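Local coordinates for HTH cro/C1-type domain-containing protein (Thermotoga maritima, PDB 2WUS) that is the membrane protein RodZ, of which this cytoplasmic helix-turn-helix domain is one part and may bind DNA, at residues T11-R16 with Y61-L67. Numbering follows the deposited sequence.
Sequences TFRKKR and YSEFLEL
Phe12 pushes out from helix 3-17 into a hollow built by Tyr61, Ser62, Leu65 and Leu67 where helix 51-64 ends. Tyr61 floors it: the two rings form an offset stack, centroids 4.6 Å apart and planes 19° from parallel. Leu65 CD1 and Ser62 sit at the edge of the Phe12 ring, while Leu67 CD2 comes in obliquely, 3.8 Å from Phe12 CD1. With CG beside the backbone N (chi1 -82°), the Phe12 ring reaches over Tyr61. With an alanine in its place, Tyr61 would probably lose its stacking mate and a gap would open beside Leu65 and Leu67. Past the helix end, Leu65 and Leu67 lie against Lys15, whose bent chain gives its CG to Leu67 CD1 (3.6 Å) and its CD to Leu65 CB. Lys15 NZ then makes a salt bridge whose hydrogen bond to OE2 of the poorly ordered Glu66 is weak (3.2 Å). The Arg16 guanidinium runs nearly parallel to the Tyr61 ring (2° between planes), with Tyr61 OH at its edge, 3.3 Å from Arg16 NE. An apolar centre, a Glu41 carboxylate shared by Arg16 NH1 (salt bridge) and Tyr61 OH (hydrogen bond), and an outer ion pair thus join helix 3-17 to the end of helix 51-64 and the turn after it.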
# COMPACT_ATOMS: atom_id res chain seq x y z
N THR C 11 -18.90 -21.36 -16.16
CA THR C 11 -19.46 -20.17 -16.77
C THR C 11 -18.46 -19.57 -17.74
O THR C 11 -18.83 -19.10 -18.82
CB THR C 11 -19.88 -19.12 -15.72
OG1 THR C 11 -20.70 -19.73 -14.73
CG2 THR C 11 -20.67 -17.99 -16.38
N PHE C 12 -17.19 -19.59 -17.34
CA PHE C 12 -16.09 -19.11 -18.17
C PHE C 12 -16.03 -19.88 -19.48
O PHE C 12 -16.05 -19.28 -20.56
CB PHE C 12 -14.75 -19.25 -17.46
CG PHE C 12 -14.43 -18.13 -16.50
CD1 PHE C 12 -14.42 -16.82 -16.93
CD2 PHE C 12 -14.13 -18.41 -15.18
CE1 PHE C 12 -14.12 -15.80 -16.06
CE2 PHE C 12 -13.83 -17.39 -14.30
CZ PHE C 12 -13.83 -16.08 -14.75
N ARG C 13 -15.93 -21.21 -19.37
CA ARG C 13 -15.85 -22.05 -20.55
C ARG C 13 -17.01 -21.71 -21.46
O ARG C 13 -16.81 -21.38 -22.63
CB ARG C 13 -15.88 -23.54 -20.19
CG ARG C 13 -16.10 -24.49 -21.38
CD ARG C 13 -15.65 -25.94 -21.07
NE ARG C 13 -14.26 -26.18 -21.47
CZ ARG C 13 -13.49 -27.19 -21.03
NH1 ARG C 13 -12.24 -27.30 -21.47
NH2 ARG C 13 -13.96 -28.07 -20.15
N LYS C 14 -18.21 -21.75 -20.89
CA LYS C 14 -19.44 -21.54 -21.66
C LYS C 14 -19.48 -20.18 -22.35
O LYS C 14 -19.97 -20.07 -23.48
CB LYS C 14 -20.67 -21.71 -20.76
CG LYS C 14 -21.98 -21.34 -21.44
CD LYS C 14 -23.17 -21.54 -20.51
CE LYS C 14 -24.46 -21.02 -21.12
NZ LYS C 14 -25.60 -21.11 -20.15
N LYS C 15 -18.95 -19.17 -21.68
CA LYS C 15 -19.01 -17.81 -22.20
C LYS C 15 -17.93 -17.57 -23.25
O LYS C 15 -18.09 -16.72 -24.13
CB LYS C 15 -18.87 -16.80 -21.07
CG LYS C 15 -19.73 -15.58 -21.24
CD LYS C 15 -19.24 -14.68 -22.33
CE LYS C 15 -20.42 -14.01 -23.02
NZ LYS C 15 -21.47 -13.55 -22.06
N ARG C 16 -16.83 -18.30 -23.14
CA ARG C 16 -15.76 -18.14 -24.11
C ARG C 16 -16.18 -18.76 -25.43
O ARG C 16 -15.98 -18.19 -26.50
CB ARG C 16 -14.48 -18.79 -23.59
CG ARG C 16 -13.31 -18.64 -24.55
CD ARG C 16 -12.05 -19.21 -23.94
NE ARG C 16 -12.30 -20.52 -23.36
CZ ARG C 16 -12.38 -21.64 -24.06
NH1 ARG C 16 -12.61 -22.79 -23.45
NH2 ARG C 16 -12.23 -21.60 -25.38
N TYR C 61 -9.96 -12.48 -16.87
CA TYR C 61 -10.77 -13.34 -17.71
C TYR C 61 -12.16 -12.74 -17.83
O TYR C 61 -12.63 -12.48 -18.92
CB TYR C 61 -10.90 -14.72 -17.08
CG TYR C 61 -10.96 -15.86 -18.06
CD1 TYR C 61 -10.79 -15.64 -19.42
CD2 TYR C 61 -11.15 -17.16 -17.62
CE1 TYR C 61 -10.83 -16.70 -20.31
CE2 TYR C 61 -11.18 -18.22 -18.49
CZ TYR C 61 -11.02 -17.98 -19.84
OH TYR C 61 -11.06 -19.05 -20.71
N SER C 62 -12.79 -12.52 -16.69
CA SER C 62 -14.15 -11.97 -16.66
C SER C 62 -14.29 -10.67 -17.44
O SER C 62 -15.32 -10.43 -18.05
CB SER C 62 -14.59 -11.74 -15.23
OG SER C 62 -14.46 -12.94 -14.49
N GLU C 63 -13.28 -9.81 -17.39
CA GLU C 63 -13.31 -8.54 -18.08
C GLU C 63 -13.15 -8.75 -19.58
O GLU C 63 -13.71 -8.01 -20.38
CB GLU C 63 -12.18 -7.63 -17.59
CG GLU C 63 -12.39 -7.01 -16.21
CD GLU C 63 -11.30 -5.99 -15.85
OE1 GLU C 63 -11.18 -5.63 -14.66
OE2 GLU C 63 -10.57 -5.56 -16.77
N PHE C 64 -12.37 -9.77 -19.94
CA PHE C 64 -12.15 -10.16 -21.33
C PHE C 64 -13.41 -10.72 -22.01
O PHE C 64 -13.68 -10.43 -23.17
CB PHE C 64 -11.03 -11.19 -21.42
CG PHE C 64 -10.91 -11.85 -22.76
CD1 PHE C 64 -10.59 -11.10 -23.90
CD2 PHE C 64 -11.11 -13.21 -22.90
CE1 PHE C 64 -10.49 -11.70 -25.12
CE2 PHE C 64 -11.01 -13.83 -24.14
CZ PHE C 64 -10.69 -13.07 -25.25
N LEU C 65 -14.16 -11.54 -21.28
CA LEU C 65 -15.47 -12.02 -21.70
C LEU C 65 -16.52 -11.02 -21.20
O LEU C 65 -16.18 -10.04 -20.55
CB LEU C 65 -15.72 -13.41 -21.13
CG LEU C 65 -14.59 -14.43 -21.38
CD1 LEU C 65 -14.85 -15.74 -20.65
CD2 LEU C 65 -14.37 -14.68 -22.86
N GLU C 66 -17.78 -11.24 -21.50
CA GLU C 66 -18.79 -10.24 -21.14
C GLU C 66 -19.07 -10.25 -19.64
O GLU C 66 -19.89 -9.48 -19.16
CB GLU C 66 -20.10 -10.49 -21.92
CG GLU C 66 -21.16 -9.39 -21.81
CD GLU C 66 -22.32 -9.74 -20.86
OE1 GLU C 66 -23.02 -8.81 -20.40
OE2 GLU C 66 -22.54 -10.94 -20.59
N LEU C 67 -18.38 -11.11 -18.91
CA LEU C 67 -18.80 -11.45 -17.54
C LEU C 67 -18.75 -10.31 -16.52
O LEU C 67 -18.03 -9.33 -16.71
CB LEU C 67 -18.00 -12.65 -17.02
CG LEU C 67 -18.56 -14.04 -17.27
CD1 LEU C 67 -19.86 -13.95 -18.03
CD2 LEU C 67 -17.54 -14.91 -18.02